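Local coordinates for MMACHC-like protein (PDB 5UJC), which probably catalyses the reductive removal of the upper-axial ligand of cobalamins, such as the cyanide of cyanocobalamin, as a B12-trafficking protein, at residues E113-I118 with I191-K196. Numbering follows the deposited sequence.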
ATOM      1  N   GLU A 113      13.782  -7.987  17.128  1.00 13.28           N
ATOM      2  CA  GLU A 113      12.865  -7.276  18.052  1.00 13.51           C
ATOM      3  C   GLU A 113      11.598  -8.099  18.204  1.00 13.59           C
ATOM      4  O   GLU A 113      10.844  -8.259  17.248  1.00 13.94           O
ATOM      5  CB  GLU A 113      12.522  -5.865  17.536  1.00 14.14           C
ATOM      6  CG  GLU A 113      11.607  -5.063  18.481  1.00 16.75           C
ATOM      7  CD  GLU A 113      12.219  -4.812  19.874  1.00 18.47           C
ATOM      8  OE1 GLU A 113      11.437  -4.629  20.825  1.00 31.47           O
ATOM      9  OE2 GLU A 113      13.459  -4.789  20.006  1.00 22.06           O
ATOM     10  N   GLU A 114      11.429  -8.734  19.369  1.00 14.86           N
ATOM     11  CA  GLU A 114      10.373  -9.740  19.526  1.00 16.87           C
ATOM     12  C   GLU A 114       8.961  -9.146  19.566  1.00 15.65           C
ATOM     13  O   GLU A 114       8.013  -9.787  19.150  1.00 19.81           O
ATOM     14  CB  GLU A 114      10.634 -10.622  20.754  1.00 23.07           C
ATOM     15  CG  GLU A 114      10.386  -9.972  22.092  1.00 31.13           C
ATOM     16  CD  GLU A 114      10.735 -10.914  23.258  1.00 37.05           C
ATOM     17  OE1 GLU A 114      11.025 -12.098  22.994  1.00 51.59           O
ATOM     18  OE2 GLU A 114      10.733 -10.471  24.428  1.00 37.98           O
ATOM     19  N   ASN A 115       8.854  -7.896  20.009  1.00 15.39           N
ATOM     20  CA  ASN A 115       7.544  -7.255  20.250  1.00 16.33           C
ATOM     21  C   ASN A 115       7.172  -6.299  19.118  1.00 13.99           C
ATOM     22  O   ASN A 115       7.775  -5.250  18.972  1.00 15.72           O
ATOM     23  CB  ASN A 115       7.601  -6.486  21.587  1.00 19.71           C
ATOM     24  CG  ASN A 115       6.278  -5.827  21.959  1.00 24.12           C
ATOM     25  OD1 ASN A 115       5.258  -5.996  21.281  1.00 29.50           O
ATOM     26  ND2 ASN A 115       6.288  -5.089  23.065  1.00 34.90           N
ATOM     27  N   PHE A 116       6.220  -6.700  18.278  1.00 14.00           N
ATOM     28  CA  PHE A 116       5.686  -5.807  17.280  1.00 13.94           C
ATOM     29  C   PHE A 116       4.257  -6.154  16.916  1.00 14.07           C
ATOM     30  O   PHE A 116       3.804  -7.280  17.104  1.00 17.11           O
ATOM     31  CB  PHE A 116       6.562  -5.759  16.007  1.00 14.35           C
ATOM     32  CG  PHE A 116       6.809  -7.099  15.377  1.00 14.77           C
ATOM     33  CD1 PHE A 116       7.912  -7.880  15.769  1.00 15.52           C
ATOM     34  CD2 PHE A 116       5.987  -7.574  14.370  1.00 17.66           C
ATOM     35  CE1 PHE A 116       8.164  -9.097  15.173  1.00 18.10           C
ATOM     36  CE2 PHE A 116       6.239  -8.803  13.777  1.00 21.77           C
ATOM     37  CZ  PHE A 116       7.322  -9.567  14.190  1.00 21.84           C
ATOM     38  N   GLU A 117       3.543  -5.145  16.443  1.00 14.22           N
ATOM     39  CA  GLU A 117       2.183  -5.294  15.929  1.00 15.27           C
ATOM     40  C   GLU A 117       2.190  -5.056  14.433  1.00 12.31           C
ATOM     41  O   GLU A 117       3.014  -4.283  13.918  1.00 13.49           O
ATOM     42  CB  GLU A 117       1.272  -4.255  16.589  1.00 19.19           C
ATOM     43  CG  GLU A 117       1.222  -4.359  18.111  1.00 26.85           C
ATOM     44  CD  GLU A 117       0.599  -5.661  18.600  1.00 32.83           C
ATOM     45  OE1 GLU A 117      -0.289  -6.210  17.900  1.00 38.79           O
ATOM     46  OE2 GLU A 117       0.970  -6.114  19.699  1.00 40.87           O
ATOM     47  N   ILE A 118       1.303  -5.742  13.729  1.00 14.00           N
ATOM     48  CA  ILE A 118       1.183  -5.578  12.281  1.00 14.45           C
ATOM     49  C   ILE A 118      -0.244  -5.179  11.940  1.00 13.34           C
ATOM     50  O   ILE A 118      -1.199  -5.837  12.375  1.00 16.12           O
ATOM     51  CB  ILE A 118       1.542  -6.884  11.486  1.00 18.86           C
ATOM     52  CG1 ILE A 118       2.897  -7.467  11.924  1.00 24.84           C
ATOM     53  CG2 ILE A 118       1.489  -6.585   9.977  1.00 23.13           C
ATOM     54  CD1 ILE A 118       3.358  -8.651  11.081  1.00 37.38           C
ATOM     55  N   ILE A 191       4.493  -1.792  14.024  1.00 11.09           N
ATOM     56  CA  ILE A 191       4.688  -0.882  15.150  1.00 11.46           C
ATOM     57  C   ILE A 191       5.499  -1.621  16.210  1.00 12.64           C
ATOM     58  O   ILE A 191       5.196  -2.750  16.534  1.00 13.22           O
ATOM     59  CB  ILE A 191       3.337  -0.431  15.734  1.00 11.95           C
ATOM     60  CG1 ILE A 191       2.471   0.209  14.627  1.00 13.53           C
ATOM     61  CG2 ILE A 191       3.550   0.559  16.898  1.00 13.88           C
ATOM     62  CD1 ILE A 191       1.066   0.608  15.067  1.00 14.47           C
ATOM     63  N   PHE A 192       6.526  -0.950  16.741  1.00 12.26           N
ATOM     64  CA  PHE A 192       7.465  -1.543  17.712  1.00 12.52           C
ATOM     65  C   PHE A 192       7.348  -0.822  19.054  1.00 13.18           C
ATOM     66  O   PHE A 192       8.035   0.176  19.292  1.00 14.65           O
ATOM     67  CB  PHE A 192       8.868  -1.447  17.170  1.00 12.02           C
ATOM     68  CG  PHE A 192       9.045  -2.159  15.852  1.00 11.32           C
ATOM     69  CD1 PHE A 192       9.376  -3.497  15.816  1.00 12.81           C
ATOM     70  CD2 PHE A 192       8.828  -1.498  14.652  1.00 12.41           C
ATOM     71  CE1 PHE A 192       9.480  -4.160  14.606  1.00 13.04           C
ATOM     72  CE2 PHE A 192       8.942  -2.176  13.440  1.00 12.30           C
ATOM     73  CZ  PHE A 192       9.259  -3.496  13.429  1.00 11.73           C
ATOM     74  N   PRO A 193       6.452  -1.304  19.932  1.00 14.47           N
ATOM     75  CA  PRO A 193       6.116  -0.511  21.113  1.00 16.91           C
ATOM     76  C   PRO A 193       7.279  -0.256  22.060  1.00 16.91           C
ATOM     77  O   PRO A 193       7.225   0.706  22.834  1.00 22.88           O
ATOM     78  CB  PRO A 193       5.030  -1.362  21.811  1.00 18.86           C
ATOM     79  CG  PRO A 193       4.443  -2.184  20.731  1.00 19.73           C
ATOM     80  CD  PRO A 193       5.583  -2.487  19.798  1.00 15.15           C
ATOM     81  N   ASN A 194       8.312  -1.110  22.018  1.00 18.49           N
ATOM     82  CA  ASN A 194       9.470  -0.951  22.911  1.00 20.88           C
ATOM     83  C   ASN A 194      10.642  -0.205  22.287  1.00 21.39           C
ATOM     84  O   ASN A 194      11.689  -0.084  22.919  1.00 27.65           O
ATOM     85  CB  ASN A 194       9.953  -2.329  23.414  1.00 23.39           C
ATOM     86  CG  ASN A 194       8.887  -3.071  24.197  1.00 26.26           C
ATOM     87  OD1 ASN A 194       8.708  -4.279  24.036  1.00 41.72           O
ATOM     88  ND2 ASN A 194       8.165  -2.351  25.037  1.00 31.58           N
ATOM     89  N   VAL A 195      10.460   0.333  21.074  1.00 17.11           N
ATOM     90  CA  VAL A 195      11.535   1.007  20.380  1.00 15.18           C
ATOM     91  C   VAL A 195      11.167   2.476  20.178  1.00 15.43           C
ATOM     92  O   VAL A 195      10.185   2.792  19.514  1.00 14.85           O
ATOM     93  CB  VAL A 195      11.843   0.354  19.013  1.00 14.87           C
ATOM     94  CG1 VAL A 195      12.966   1.091  18.330  1.00 18.50           C
ATOM     95  CG2 VAL A 195      12.183  -1.122  19.193  1.00 17.23           C
ATOM     96  N   LYS A 196      11.958   3.360  20.776  1.00 16.99           N
ATOM     97  CA  LYS A 196      11.700   4.794  20.740  1.00 16.73           C
ATOM     98  C   LYS A 196      12.794   5.506  19.914  1.00 17.98           C
ATOM     99  O   LYS A 196      14.000   5.252  20.086  1.00 21.32           O
ATOM    100  CB  LYS A 196      11.657   5.367  22.163  1.00 20.32           C
ATOM    101  CG  LYS A 196      10.740   4.616  23.117  1.00 23.99           C
ATOM    102  CD  LYS A 196       9.301   4.607  22.652  1.00 26.11           C
ATOM    103  CE  LYS A 196       8.406   3.820  23.608  1.00 34.86           C
ATOM    104  NZ  LYS A 196       8.396   4.406  24.975  1.00 39.19           N
TER
HETATM  105  O   HOH W   1       9.079  -3.223  20.256  1.00 16.82           O
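Glu117 and Ile191 face each other as an antiparallel hydrogen-bonded pair: Glu117 N donates to Ile191 O and Ile191 N to Glu117 O, each at 2.9 Å and close to straight. Asn115 ND2 also donates a hydrogen bond to Asn194 OD1 at 2.7 Å; the acceptor lies near the Asn115 amide plane, but the donor stands above the Asn194 carbonyl plane, 52° out of it, and the two amides are steeply turned against each other. One water ties the two segments together, donating to Glu113 OE1 and Asn115 O and accepting from Asn194 N. The Glu117-Ile191 pair joins edge strand 117-120 to strand 185-196 of the four-stranded antiparallel sheet, where a type I turn, Phe192 to Val195, closed by Val195 N to Phe192 O, breaks the longer strand. Glu113, extended at chi1 (-178°) and bent at its next bond, runs past the Phe192 ring, CG to CD1 3.8 Å, and lays its carboxylate carbon against Val195 CG2; its OE2 is hydrogen-bonded by His7 of helix 5-18. Phe116 and Phe192 point the same way, their rings oblique at 46° and CB of Phe116 3.6 Å from CE1 of Phe192; Leu109 of helix 93-109 packs against both.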